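Local coordinates for probable porin (Pseudomonas aeruginosa, PDB 4FSO), which probably forms a beta-barrel pore in the outer membrane through which small solutes cross, as in other porins of the OprD family, at residues 120-125 with 143-148; 156-161 with 194-199; 302-307 with 377-382; 357-362 with 373-378. One frame throughout, in Å; residues are numbered along the deposited sequence.

Contact 1. Residues 120-125 with 143-148; sequences GAMLPD and GAQLTS
Met-122 reaches over the backbone of Gly-143 and Ala-144 and lays its terminal methyl against Gln-145, between the base and the amide oxygen. The contact lies at the edge of the wall of an OprD-type outer-membrane beta-barrel, where the chain turns a corner at both Gly-120 and Gly-143. Between these glycines it leaves strand 115-119, runs through the short strands 121-126, 129-131 and 140-142, and rejoins the wall as strand 144-148.

The glycines form an antiparallel hydrogen-bonded pair. Gly-120 N donates to Gly-143 O (2.9 Å), and Gly-143 N returns a bond to Gly-120 O (3.0 Å). Both have positive phi (128° and 158°), at which a CB would press on the preceding carbonyl oxygen, so glycine suits each corner.

Methionine fits beside them because its chain is unbranched and flexible. The CG of Met-122 lies anti to the carbonyl carbon, and a bend at chi3 of Met-122 (63°) folds CE round toward Gln-145, leaving Met-122 SD 4.0 Å from Gly-143 O. The two side chains cross at a slant. Gln-145, extended beyond CG, also packs on Arg-118 and Thr-159 of the flanking strands. The side-chain packing centres on Met-122 CE, which lies 3.7 Å from Gln-145 CB and also next to Gln-145 OE1.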
loop_
_atom_site.group_PDB
_atom_site.type_symbol
_atom_site.label_atom_id
_atom_site.label_comp_id
_atom_site.label_asym_id
_atom_site.label_seq_id
_atom_site.Cartn_x
_atom_site.Cartn_y
_atom_site.Cartn_z
ATOM N N GLY A 120 8.555 17.320 -7.867
ATOM C CA GLY A 120 9.519 17.108 -6.801
ATOM C C GLY A 120 9.344 15.795 -6.048
ATOM O O GLY A 120 9.005 14.773 -6.629
ATOM N N ALA A 121 9.573 15.835 -4.742
ATOM C CA ALA A 121 9.535 14.648 -3.899
ATOM C C ALA A 121 8.088 14.218 -3.566
ATOM O O ALA A 121 7.207 15.044 -3.413
ATOM C CB ALA A 121 10.375 14.873 -2.622
ATOM N N MET A 122 7.847 12.915 -3.472
ATOM C CA MET A 122 6.480 12.411 -3.490
ATOM C C MET A 122 6.272 11.050 -2.798
ATOM O O MET A 122 7.081 10.116 -2.954
ATOM C CB MET A 122 6.005 12.296 -4.942
ATOM C CG MET A 122 5.477 13.564 -5.540
ATOM S SD MET A 122 5.030 13.276 -7.250
ATOM C CE MET A 122 3.731 12.064 -7.016
ATOM N N LEU A 123 5.168 10.957 -2.056
ATOM C CA LEU A 123 4.641 9.681 -1.576
ATOM C C LEU A 123 3.367 9.278 -2.336
ATOM O O LEU A 123 2.256 9.624 -1.924
ATOM C CB LEU A 123 4.340 9.758 -0.078
ATOM C CG LEU A 123 5.476 10.175 0.863
ATOM C CD1 LEU A 123 5.098 9.975 2.342
ATOM C CD2 LEU A 123 6.685 9.386 0.520
ATOM N N PRO A 124 3.517 8.548 -3.452
ATOM C CA PRO A 124 2.318 8.176 -4.213
ATOM C C PRO A 124 1.457 7.158 -3.462
ATOM O O PRO A 124 1.995 6.261 -2.829
ATOM C CB PRO A 124 2.892 7.554 -5.494
ATOM C CG PRO A 124 4.357 7.945 -5.512
ATOM C CD PRO A 124 4.749 8.046 -4.081
ATOM N N ASP A 125 0.142 7.324 -3.518
ATOM C CA ASP A 125 -0.777 6.340 -2.977
ATOM C C ASP A 125 -1.928 6.111 -3.949
ATOM O O ASP A 125 -2.868 6.895 -4.000
ATOM C CB ASP A 125 -1.317 6.786 -1.626
ATOM C CG ASP A 125 -1.725 5.621 -0.759
ATOM O OD1 ASP A 125 -1.107 4.540 -0.891
ATOM O OD2 ASP A 125 -2.652 5.786 0.059
ATOM N N GLY A 143 9.200 13.078 -9.101
ATOM C CA GLY A 143 8.499 13.274 -10.345
ATOM C C GLY A 143 7.390 14.293 -10.299
ATOM O O GLY A 143 7.487 15.303 -9.629
ATOM N N ALA A 144 6.327 14.013 -11.034
ATOM C CA ALA A 144 5.323 15.020 -11.329
ATOM C C ALA A 144 3.939 14.415 -11.179
ATOM O O ALA A 144 3.691 13.257 -11.562
ATOM C CB ALA A 144 5.515 15.551 -12.751
ATOM N N GLN A 145 3.027 15.199 -10.626
ATOM C CA GLN A 145 1.675 14.731 -10.511
ATOM C C GLN A 145 0.677 15.832 -10.803
ATOM O O GLN A 145 0.661 16.879 -10.136
ATOM C CB GLN A 145 1.432 14.132 -9.134
ATOM C CG GLN A 145 0.051 13.519 -9.004
ATOM C CD GLN A 145 -0.171 12.819 -7.681
ATOM O OE1 GLN A 145 0.664 12.870 -6.779
ATOM N NE2 GLN A 145 -1.307 12.150 -7.561
ATOM N N LEU A 146 -0.149 15.577 -11.817
ATOM C CA LEU A 146 -1.300 16.415 -12.125
ATOM C C LEU A 146 -2.572 15.711 -11.681
ATOM O O LEU A 146 -2.820 14.573 -12.075
ATOM C CB LEU A 146 -1.374 16.651 -13.626
ATOM C CG LEU A 146 -2.626 17.360 -14.120
ATOM C CD1 LEU A 146 -2.586 18.812 -13.681
ATOM C CD2 LEU A 146 -2.785 17.233 -15.634
ATOM N N THR A 147 -3.370 16.370 -10.848
ATOM C CA THR A 147 -4.738 15.918 -10.609
ATOM C C THR A 147 -5.770 16.999 -10.994
ATOM O O THR A 147 -5.495 18.206 -10.917
ATOM C CB THR A 147 -4.970 15.413 -9.164
ATOM O OG1 THR A 147 -5.205 16.516 -8.291
ATOM C CG2 THR A 147 -3.789 14.639 -8.674
ATOM N N SER A 148 -6.952 16.554 -11.421
ATOM C CA SER A 148 -7.998 17.473 -11.870
ATOM C C SER A 148 -9.384 16.913 -11.598
ATOM O O SER A 148 -9.658 15.755 -11.906
ATOM C CB SER A 148 -7.838 17.767 -13.359
ATOM O OG SER A 148 -8.734 18.777 -13.755
#

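Contact 2. Residues 156-161 with 194-199; sequences FSATRL and DAYQLD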
loop_
_atom_site.group_PDB
_atom_site.type_symbol
_atom_site.label_atom_id
_atom_site.label_comp_id
_atom_site.label_asym_id
_atom_site.label_seq_id
_atom_site.Cartn_x
_atom_site.Cartn_y
_atom_site.Cartn_z
ATOM N N PHE A 156 -9.362 13.018 -12.293
ATOM C CA PHE A 156 -8.350 12.551 -13.222
ATOM C C PHE A 156 -6.972 12.869 -12.672
ATOM O O PHE A 156 -6.758 13.927 -12.063
ATOM C CB PHE A 156 -8.532 13.170 -14.613
ATOM C CG PHE A 156 -7.378 12.903 -15.544
ATOM C CD1 PHE A 156 -7.228 11.657 -16.146
ATOM C CD2 PHE A 156 -6.435 13.895 -15.816
ATOM C CE1 PHE A 156 -6.166 11.399 -17.004
ATOM C CE2 PHE A 156 -5.357 13.644 -16.676
ATOM C CZ PHE A 156 -5.226 12.394 -17.266
ATOM N N SER A 157 -6.044 11.942 -12.896
ATOM C CA SER A 157 -4.712 12.017 -12.327
ATOM C C SER A 157 -3.721 11.565 -13.362
ATOM O O SER A 157 -4.013 10.648 -14.138
ATOM C CB SER A 157 -4.586 11.076 -11.112
ATOM O OG SER A 157 -5.701 11.169 -10.242
ATOM N N ALA A 158 -2.542 12.179 -13.357
ATOM C CA ALA A 158 -1.440 11.712 -14.187
ATOM C C ALA A 158 -0.142 11.845 -13.415
ATOM O O ALA A 158 0.061 12.809 -12.668
ATOM C CB ALA A 158 -1.375 12.504 -15.489
ATOM N N THR A 159 0.757 10.893 -13.611
ATOM C CA THR A 159 1.935 10.832 -12.778
ATOM C C THR A 159 3.113 10.206 -13.507
ATOM O O THR A 159 3.012 9.116 -14.062
ATOM C CB THR A 159 1.635 10.007 -11.507
ATOM O OG1 THR A 159 0.628 10.671 -10.732
ATOM C CG2 THR A 159 2.886 9.812 -10.669
ATOM N N ARG A 160 4.240 10.897 -13.473
ATOM C CA ARG A 160 5.465 10.409 -14.083
ATOM C C ARG A 160 6.588 10.396 -13.042
ATOM O O ARG A 160 6.900 11.427 -12.410
ATOM C CB ARG A 160 5.828 11.289 -15.291
ATOM C CG ARG A 160 7.248 11.085 -15.815
ATOM C CD ARG A 160 7.459 11.803 -17.145
ATOM N NE ARG A 160 6.439 11.460 -18.136
ATOM C CZ ARG A 160 6.692 10.887 -19.310
ATOM N NH1 ARG A 160 7.940 10.589 -19.646
ATOM N NH2 ARG A 160 5.699 10.617 -20.150
ATOM N N LEU A 161 7.188 9.231 -12.838
ATOM C CA LEU A 161 8.217 9.108 -11.800
ATOM C C LEU A 161 9.568 8.671 -12.351
ATOM O O LEU A 161 9.708 7.611 -12.965
ATOM C CB LEU A 161 7.760 8.173 -10.673
ATOM C CG LEU A 161 6.444 8.582 -10.009
ATOM C CD1 LEU A 161 5.918 7.509 -9.078
ATOM C CD2 LEU A 161 6.608 9.901 -9.268
ATOM N N ASP A 194 5.032 5.728 -15.355
ATOM C CA ASP A 194 3.876 6.541 -15.699
ATOM C C ASP A 194 2.620 5.844 -15.193
ATOM O O ASP A 194 2.558 4.618 -15.126
ATOM C CB ASP A 194 3.801 6.769 -17.231
ATOM C CG ASP A 194 5.037 7.524 -17.800
ATOM O OD1 ASP A 194 5.691 7.013 -18.749
ATOM O OD2 ASP A 194 5.346 8.635 -17.310
ATOM N N ALA A 195 1.638 6.635 -14.796
ATOM C CA ALA A 195 0.303 6.120 -14.513
ATOM C C ALA A 195 -0.680 7.207 -14.876
ATOM O O ALA A 195 -0.322 8.387 -14.910
ATOM C CB ALA A 195 0.150 5.732 -13.059
ATOM N N TYR A 196 -1.905 6.813 -15.182
ATOM C CA TYR A 196 -2.950 7.773 -15.508
ATOM C C TYR A 196 -4.146 7.099 -14.931
ATOM O O TYR A 196 -4.266 5.873 -15.050
ATOM C CB TYR A 196 -3.127 7.950 -17.027
ATOM C CG TYR A 196 -1.847 8.343 -17.739
ATOM C CD1 TYR A 196 -0.952 7.374 -18.213
ATOM C CD2 TYR A 196 -1.523 9.688 -17.934
ATOM C CE1 TYR A 196 0.221 7.736 -18.851
ATOM C CE2 TYR A 196 -0.348 10.062 -18.581
ATOM C CZ TYR A 196 0.521 9.086 -19.030
ATOM O OH TYR A 196 1.684 9.472 -19.662
ATOM N N GLN A 197 -5.031 7.874 -14.312
ATOM C CA GLN A 197 -6.135 7.274 -13.589
ATOM C C GLN A 197 -7.409 8.094 -13.704
ATOM O O GLN A 197 -7.373 9.314 -13.733
ATOM C CB GLN A 197 -5.710 7.087 -12.133
ATOM C CG GLN A 197 -6.739 6.512 -11.174
ATOM C CD GLN A 197 -6.208 6.450 -9.730
ATOM O OE1 GLN A 197 -4.993 6.571 -9.488
ATOM N NE2 GLN A 197 -7.115 6.281 -8.771
ATOM N N LEU A 198 -8.545 7.409 -13.757
ATOM C CA LEU A 198 -9.838 8.075 -13.743
ATOM C C LEU A 198 -10.733 7.490 -12.645
ATOM O O LEU A 198 -10.948 6.291 -12.596
ATOM C CB LEU A 198 -10.491 7.944 -15.116
ATOM C CG LEU A 198 -11.619 8.916 -15.447
ATOM C CD1 LEU A 198 -11.901 8.837 -16.923
ATOM C CD2 LEU A 198 -12.899 8.615 -14.673
ATOM N N ASP A 199 -11.263 8.350 -11.782
ATOM C CA ASP A 199 -12.135 7.928 -10.674
ATOM C C ASP A 199 -13.550 8.465 -10.851
ATOM O O ASP A 199 -13.759 9.674 -10.800
ATOM C CB ASP A 199 -11.606 8.456 -9.334
ATOM C CG ASP A 199 -10.320 7.786 -8.902
ATOM O OD1 ASP A 199 -10.195 6.566 -9.153
ATOM O OD2 ASP A 199 -9.443 8.477 -8.311
#
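Phe-156 meets the facing strand through its ring, whose CD1 lies 3.4 Å from Gln-197 O. Ser-157 follows as a hydrogen-bonded pair with Gln-197: its N donates to Gln-197 O, its O accepts from Gln-197 N (3.0 Å), and Ser-157 CB sits 4.3 Å from Gln-197 CB. Gln-197 then sends NE2 to Asp-199 OD1 (3.1 Å), close to the plane of both groups, so its amide is held along its own strand.

Ala-158 comes next, and its small methyl leaves room for the ring of Tyr-196, whose CD2 lies 3.7 Å from Ala-158 CB. Thr-159 repeats the backbone pairing with Ala-195, its O taking Ala-195 N at 2.9 Å; threonine's branched CB suits the extended chain. Arg-160 then runs side by side with Asp-194. A bend at chi3 (-52°) brings the guanidinium beside the carboxylate, with Asp-194 OD2 over one of its faces and 3.1 Å from Arg-160 NE; no N-H points at it, so the salt bridge is one of charge alone. Asp-194 OD1 is taken by Arg-192. A bound detergent molecule touches Arg-160, consistent with aromatic and long flexible side chains suiting a membrane-facing side shared with Phe-156 and Tyr-196.

The strands are nearly antiparallel (172°), as neighbouring staves of the barrel. Strand 144-148 pairs with 156-161 on its other edge and strand 206-215 with 194-199, while Met-126, Pro-127 and Leu-128 lie against Ala-195 and Gln-197.

Contact 3. Residues 302-307 with 377-382; sequences LQVNDF and RNATYR
Gln-303 lies along the strand 377-382, its side chain passing that of Arg-377 in the opposite direction and ending above Ala-379. With CG anti to the backbone N (chi1 -166°) and the chain extended beyond it, the amide is laid over the strand, Gln-303 CD resting 3.5 Å from Ala-379 CB. Alanine suits the spot because a methyl lets the flat amide come close. NE2 makes a weak hydrogen bond to Arg-377 O (3.4 Å) and a further one to Glu-394 on the next strand.

Arg-377 packs on the aliphatic part of the same glutamine. Gln-303 CG lies over one face of the guanidinium, 3.5 Å from NH2, while NE of the arginine turns to Glu-359.

Tyr-381 receives the rest of the loop. Asn-305 CB stands over the ring face in a CH-pi contact, 3.9 Å from the centroid and 28° off the normal, with the asparagine amide tilted only 20° from the ring plane. Val-304 CG1 touches Tyr-381 CD2 at 3.6 Å, its other methyl CG2 leaning on Ala-379 CB (4.0 Å). The tyrosine hydroxyl is hydrogen-bonded to Glu-353, and Asn-305 OD1 lies 3.1 Å from Tyr-381 OH.

The segment 302-307 has no regular secondary structure and folds against the barrel wall. The backbone N atoms of Gln-303 and Val-304 bond to Asp-357 and Glu-355. Amide donors thus meet wall carboxylates while methyls and the ring fill between, a chemistry that probably helps hold the loop against the wall and may temper the negative charge there.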
loop_
_atom_site.group_PDB
_atom_site.type_symbol
_atom_site.label_atom_id
_atom_site.label_comp_id
_atom_site.label_asym_id
_atom_site.label_seq_id
_atom_site.Cartn_x
_atom_site.Cartn_y
_atom_site.Cartn_z
ATOM N N LEU A 302 -0.936 -9.431 2.753
ATOM C CA LEU A 302 -0.850 -9.640 4.195
ATOM C C LEU A 302 0.477 -9.104 4.729
ATOM O O LEU A 302 1.213 -8.451 3.999
ATOM C CB LEU A 302 -1.050 -11.128 4.537
ATOM C CG LEU A 302 -2.456 -11.348 5.074
ATOM C CD1 LEU A 302 -3.509 -10.922 4.045
ATOM C CD2 LEU A 302 -2.685 -12.781 5.573
ATOM N N GLN A 303 0.781 -9.378 5.994
ATOM C CA GLN A 303 1.959 -8.786 6.637
ATOM C C GLN A 303 3.241 -9.257 5.969
ATOM O O GLN A 303 4.168 -8.465 5.749
ATOM C CB GLN A 303 1.971 -9.117 8.117
ATOM C CG GLN A 303 2.937 -8.305 8.978
ATOM C CD GLN A 303 2.979 -8.832 10.412
ATOM O OE1 GLN A 303 1.930 -9.097 11.026
ATOM N NE2 GLN A 303 4.189 -9.024 10.936
ATOM N N VAL A 304 3.259 -10.529 5.580
ATOM C CA VAL A 304 4.483 -11.158 5.105
ATOM C C VAL A 304 4.457 -11.629 3.643
ATOM O O VAL A 304 5.486 -11.711 2.982
ATOM C CB VAL A 304 4.908 -12.262 6.105
ATOM C CG1 VAL A 304 5.648 -13.402 5.434
ATOM C CG2 VAL A 304 5.776 -11.620 7.183
ATOM N N ASN A 305 3.267 -11.909 3.140
ATOM C CA ASN A 305 3.126 -12.588 1.858
ATOM C C ASN A 305 1.980 -11.971 1.088
ATOM O O ASN A 305 1.009 -11.506 1.683
ATOM C CB ASN A 305 2.908 -14.100 2.028
ATOM C CG ASN A 305 2.912 -14.846 0.697
ATOM O OD1 ASN A 305 3.944 -14.937 0.060
ATOM N ND2 ASN A 305 1.752 -15.377 0.275
ATOM N N ASP A 306 2.106 -11.952 -0.236
ATOM C CA ASP A 306 1.138 -11.249 -1.070
ATOM C C ASP A 306 0.150 -12.172 -1.803
ATOM O O ASP A 306 -0.835 -11.697 -2.364
ATOM C CB ASP A 306 1.833 -10.271 -2.046
ATOM C CG ASP A 306 2.696 -10.968 -3.102
ATOM O OD1 ASP A 306 2.742 -12.211 -3.174
ATOM O OD2 ASP A 306 3.342 -10.251 -3.889
ATOM N N PHE A 307 0.429 -13.477 -1.792
ATOM C CA PHE A 307 -0.400 -14.475 -2.474
ATOM C C PHE A 307 -0.600 -14.178 -3.954
ATOM O O PHE A 307 -1.661 -14.393 -4.518
ATOM C CB PHE A 307 -1.721 -14.670 -1.728
ATOM C CG PHE A 307 -1.521 -15.213 -0.359
ATOM C CD1 PHE A 307 -1.281 -14.356 0.706
ATOM C CD2 PHE A 307 -1.503 -16.594 -0.145
ATOM C CE1 PHE A 307 -1.066 -14.858 1.961
ATOM C CE2 PHE A 307 -1.295 -17.118 1.115
ATOM C CZ PHE A 307 -1.074 -16.244 2.174
ATOM N N ARG A 377 2.035 -6.355 15.770
ATOM C CA ARG A 377 1.738 -7.115 14.540
ATOM C C ARG A 377 2.443 -8.478 14.430
ATOM O O ARG A 377 3.666 -8.556 14.302
ATOM C CB ARG A 377 2.069 -6.288 13.298
ATOM C CG ARG A 377 1.466 -4.912 13.314
ATOM C CD ARG A 377 1.754 -4.211 12.017
ATOM N NE ARG A 377 1.078 -4.861 10.897
ATOM C CZ ARG A 377 1.548 -4.883 9.656
ATOM N NH1 ARG A 377 2.707 -4.299 9.382
ATOM N NH2 ARG A 377 0.866 -5.498 8.699
ATOM N N ASN A 378 1.658 -9.549 14.439
ATOM C CA ASN A 378 2.221 -10.888 14.450
ATOM C C ASN A 378 1.903 -11.673 13.187
ATOM O O ASN A 378 0.750 -11.800 12.785
ATOM C CB ASN A 378 1.723 -11.642 15.698
ATOM C CG ASN A 378 2.255 -13.059 15.784
ATOM O OD1 ASN A 378 3.456 -13.279 15.965
ATOM N ND2 ASN A 378 1.356 -14.034 15.662
ATOM N N ALA A 379 2.925 -12.229 12.568
ATOM C CA ALA A 379 2.681 -13.037 11.378
ATOM C C ALA A 379 3.274 -14.433 11.478
ATOM O O ALA A 379 4.407 -14.621 11.921
ATOM C CB ALA A 379 3.188 -12.320 10.092
ATOM N N THR A 380 2.496 -15.406 11.042
ATOM C CA THR A 380 2.943 -16.778 10.922
ATOM C C THR A 380 2.681 -17.194 9.485
ATOM O O THR A 380 1.546 -17.126 9.005
ATOM C CB THR A 380 2.153 -17.683 11.891
ATOM O OG1 THR A 380 2.519 -17.332 13.222
ATOM C CG2 THR A 380 2.446 -19.167 11.650
ATOM N N TYR A 381 3.732 -17.631 8.808
ATOM C CA TYR A 381 3.658 -17.895 7.380
ATOM C C TYR A 381 4.415 -19.180 7.050
ATOM O O TYR A 381 5.583 -19.347 7.425
ATOM C CB TYR A 381 4.195 -16.690 6.608
ATOM C CG TYR A 381 4.464 -16.932 5.145
ATOM C CD1 TYR A 381 3.424 -17.203 4.255
ATOM C CD2 TYR A 381 5.759 -16.860 4.636
ATOM C CE1 TYR A 381 3.670 -17.414 2.895
ATOM C CE2 TYR A 381 6.023 -17.078 3.277
ATOM C CZ TYR A 381 4.971 -17.355 2.413
ATOM O OH TYR A 381 5.223 -17.563 1.079
ATOM N N ARG A 382 3.720 -20.097 6.377
ATOM C CA ARG A 382 4.248 -21.423 6.065
ATOM C C ARG A 382 3.962 -21.836 4.632
ATOM O O ARG A 382 2.915 -21.511 4.080
ATOM C CB ARG A 382 3.636 -22.454 7.001
ATOM C CG ARG A 382 3.885 -22.156 8.442
ATOM C CD ARG A 382 5.347 -22.384 8.795
ATOM N NE ARG A 382 5.529 -22.294 10.237
ATOM C CZ ARG A 382 5.741 -21.156 10.887
ATOM N NH1 ARG A 382 5.821 -20.011 10.213
ATOM N NH2 ARG A 382 5.879 -21.162 12.204
#

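Contact 4. Residues 357-362 with 373-378; sequences DIELKY and SLRLRN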
loop_
_atom_site.group_PDB
_atom_site.type_symbol
_atom_site.label_atom_id
_atom_site.label_comp_id
_atom_site.label_asym_id
_atom_site.label_seq_id
_atom_site.Cartn_x
_atom_site.Cartn_y
_atom_site.Cartn_z
ATOM N N ASP A 357 -2.404 -13.737 10.614
ATOM C CA ASP A 357 -1.920 -12.506 11.227
ATOM C C ASP A 357 -2.793 -12.198 12.437
ATOM O O ASP A 357 -4.010 -12.436 12.422
ATOM C CB ASP A 357 -1.984 -11.311 10.259
ATOM C CG ASP A 357 -0.998 -11.414 9.103
ATOM O OD1 ASP A 357 0.089 -12.005 9.259
ATOM O OD2 ASP A 357 -1.311 -10.876 8.023
ATOM N N ILE A 358 -2.156 -11.667 13.476
ATOM C CA ILE A 358 -2.846 -11.173 14.657
ATOM C C ILE A 358 -2.373 -9.738 14.916
ATOM O O ILE A 358 -1.174 -9.449 14.861
ATOM C CB ILE A 358 -2.556 -12.097 15.878
ATOM C CG1 ILE A 358 -3.347 -13.399 15.754
ATOM C CG2 ILE A 358 -2.910 -11.414 17.198
ATOM C CD1 ILE A 358 -2.635 -14.623 16.318
ATOM N N GLU A 359 -3.306 -8.832 15.176
ATOM C CA GLU A 359 -2.928 -7.455 15.500
ATOM C C GLU A 359 -3.598 -6.873 16.722
ATOM O O GLU A 359 -4.776 -7.119 17.002
ATOM C CB GLU A 359 -3.170 -6.517 14.324
ATOM C CG GLU A 359 -2.098 -6.609 13.270
ATOM C CD GLU A 359 -2.155 -5.457 12.305
ATOM O OE1 GLU A 359 -2.980 -4.545 12.533
ATOM O OE2 GLU A 359 -1.378 -5.459 11.327
ATOM N N LEU A 360 -2.815 -6.069 17.426
ATOM C CA LEU A 360 -3.285 -5.295 18.552
ATOM C C LEU A 360 -2.835 -3.847 18.382
ATOM O O LEU A 360 -1.660 -3.557 18.100
ATOM C CB LEU A 360 -2.698 -5.867 19.823
ATOM C CG LEU A 360 -3.702 -5.934 20.953
ATOM C CD1 LEU A 360 -4.800 -6.876 20.521
ATOM C CD2 LEU A 360 -3.005 -6.408 22.226
ATOM N N LYS A 361 -3.774 -2.929 18.543
ATOM C CA LYS A 361 -3.434 -1.520 18.501
ATOM C C LYS A 361 -4.003 -0.806 19.710
ATOM O O LYS A 361 -5.169 -1.000 20.066
ATOM C CB LYS A 361 -3.971 -0.882 17.231
ATOM C CG LYS A 361 -3.555 0.559 17.035
ATOM C CD LYS A 361 -4.296 1.166 15.847
ATOM C CE LYS A 361 -3.624 2.444 15.342
ATOM N NZ LYS A 361 -4.462 3.161 14.334
ATOM N N TYR A 362 -3.179 0.016 20.346
ATOM C CA TYR A 362 -3.680 0.844 21.444
ATOM C C TYR A 362 -3.295 2.315 21.362
ATOM O O TYR A 362 -2.114 2.655 21.295
ATOM C CB TYR A 362 -3.299 0.293 22.826
ATOM C CG TYR A 362 -4.045 1.034 23.886
ATOM C CD1 TYR A 362 -5.410 0.850 24.034
ATOM C CD2 TYR A 362 -3.411 1.965 24.697
ATOM C CE1 TYR A 362 -6.127 1.539 24.979
ATOM C CE2 TYR A 362 -4.118 2.670 25.650
ATOM C CZ TYR A 362 -5.481 2.447 25.790
ATOM O OH TYR A 362 -6.221 3.124 26.740
ATOM N N SER A 373 0.486 5.898 19.787
ATOM C CA SER A 373 -0.081 4.651 19.317
ATOM C C SER A 373 0.846 3.457 19.584
ATOM O O SER A 373 2.043 3.487 19.264
ATOM C CB SER A 373 -0.422 4.761 17.840
ATOM O OG SER A 373 -1.262 3.693 17.458
ATOM N N LEU A 374 0.276 2.420 20.195
ATOM C CA LEU A 374 0.982 1.166 20.412
ATOM C C LEU A 374 0.390 0.124 19.505
ATOM O O LEU A 374 -0.820 -0.128 19.515
ATOM C CB LEU A 374 0.845 0.703 21.850
ATOM C CG LEU A 374 1.426 1.736 22.797
ATOM C CD1 LEU A 374 1.407 1.212 24.218
ATOM C CD2 LEU A 374 2.843 2.091 22.348
ATOM N N ARG A 375 1.247 -0.490 18.713
ATOM C CA ARG A 375 0.756 -1.429 17.738
ATOM C C ARG A 375 1.556 -2.715 17.742
ATOM O O ARG A 375 2.789 -2.698 17.634
ATOM C CB ARG A 375 0.812 -0.790 16.361
ATOM C CG ARG A 375 -0.278 -1.249 15.434
ATOM C CD ARG A 375 0.094 -0.908 14.022
ATOM N NE ARG A 375 -0.819 -1.527 13.071
ATOM C CZ ARG A 375 -0.573 -1.637 11.776
ATOM N NH1 ARG A 375 0.567 -1.182 11.273
ATOM N NH2 ARG A 375 -1.465 -2.203 10.986
ATOM N N LEU A 376 0.844 -3.829 17.846
ATOM C CA LEU A 376 1.480 -5.134 17.809
ATOM C C LEU A 376 1.065 -5.942 16.588
ATOM O O LEU A 376 -0.116 -6.203 16.405
ATOM C CB LEU A 376 1.133 -5.904 19.075
ATOM C CG LEU A 376 1.632 -7.338 19.117
ATOM C CD1 LEU A 376 3.089 -7.359 18.774
ATOM C CD2 LEU A 376 1.397 -7.934 20.494
ATOM N N ARG A 377 2.035 -6.355 15.770
ATOM C CA ARG A 377 1.738 -7.115 14.540
ATOM C C ARG A 377 2.443 -8.478 14.430
ATOM O O ARG A 377 3.666 -8.556 14.302
ATOM C CB ARG A 377 2.069 -6.288 13.298
ATOM C CG ARG A 377 1.466 -4.912 13.314
ATOM C CD ARG A 377 1.754 -4.211 12.017
ATOM N NE ARG A 377 1.078 -4.861 10.897
ATOM C CZ ARG A 377 1.548 -4.883 9.656
ATOM N NH1 ARG A 377 2.707 -4.299 9.382
ATOM N NH2 ARG A 377 0.866 -5.498 8.699
ATOM N N ASN A 378 1.658 -9.549 14.439
ATOM C CA ASN A 378 2.221 -10.888 14.450
ATOM C C ASN A 378 1.903 -11.673 13.187
ATOM O O ASN A 378 0.750 -11.800 12.785
ATOM C CB ASN A 378 1.723 -11.642 15.698
ATOM C CG ASN A 378 2.255 -13.059 15.784
ATOM O OD1 ASN A 378 3.456 -13.279 15.965
ATOM N ND2 ASN A 378 1.356 -14.034 15.662
#
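Glu-359 reaches across a beta hairpin of the barrel to two arginines, Arg-375 and Arg-377, of the returning strand. The strands 357-362 and 373-378 run antiparallel (175°).

Backbone bonds come in reciprocal couples at three pairs: Ile-358 with Asn-378, Leu-360 with Leu-376, and Tyr-362 with Leu-374. Ile-358 N donates to Asn-378 O at 3.0 Å, for instance.

The face carrying these pairs is mainly apolar. Leu-360 CB meets Leu-376 CB at 3.9 Å, and Tyr-362 CB lies 4.3 Å from Leu-374 CB. A bound detergent molecule touches Ile-358, consistent with this face being turned to lipid in the membrane.

Charges occupy the other face, with Glu-359, Lys-361, Arg-375 and Arg-377. Arginines on the inner face are in keeping with the basic ladder known from OprD-family channels, though whether these two belong to it is not established. With CG anti to its carbonyl carbon (chi1 -78°), Glu-359 lies alongside Arg-377, and one carboxylate serves both guanidinium groups, each turned nearly perpendicular to it. Arg-375 NH2 makes a weak hydrogen bond to Glu-359 OE1 (3.2 Å). Glu-359 OE2 lies at the edge of the Arg-377 guanidinium, and NE reaches it from above the carboxylate plane, Arg-377 NE to Glu-359 OE2 being 2.6 Å.

How the contacts relate
Along the chain, contact 1 closes before contact 2 opens, and contacts 3 and 4 come later, ending on the same strand, 373-383. Contacts 1 and 2 are neighbours, their centres 9 Å apart, joined because strand 144-148 pairs with strand 154-165. Contacts 3 and 4, with centres 14 Å apart, share Arg-377 and Asn-378 and meet again at Asp-357. The two groups lie on opposite sides of the chain's centre, with contact centres about 30 to 34 Å apart. Hairpin and strand pairings (2 and 4) thus build the barrel wall on both sides, while contacts 1 and 3 tie less regular excursions to it, consistent with a porin whose inserted loops shape the channel.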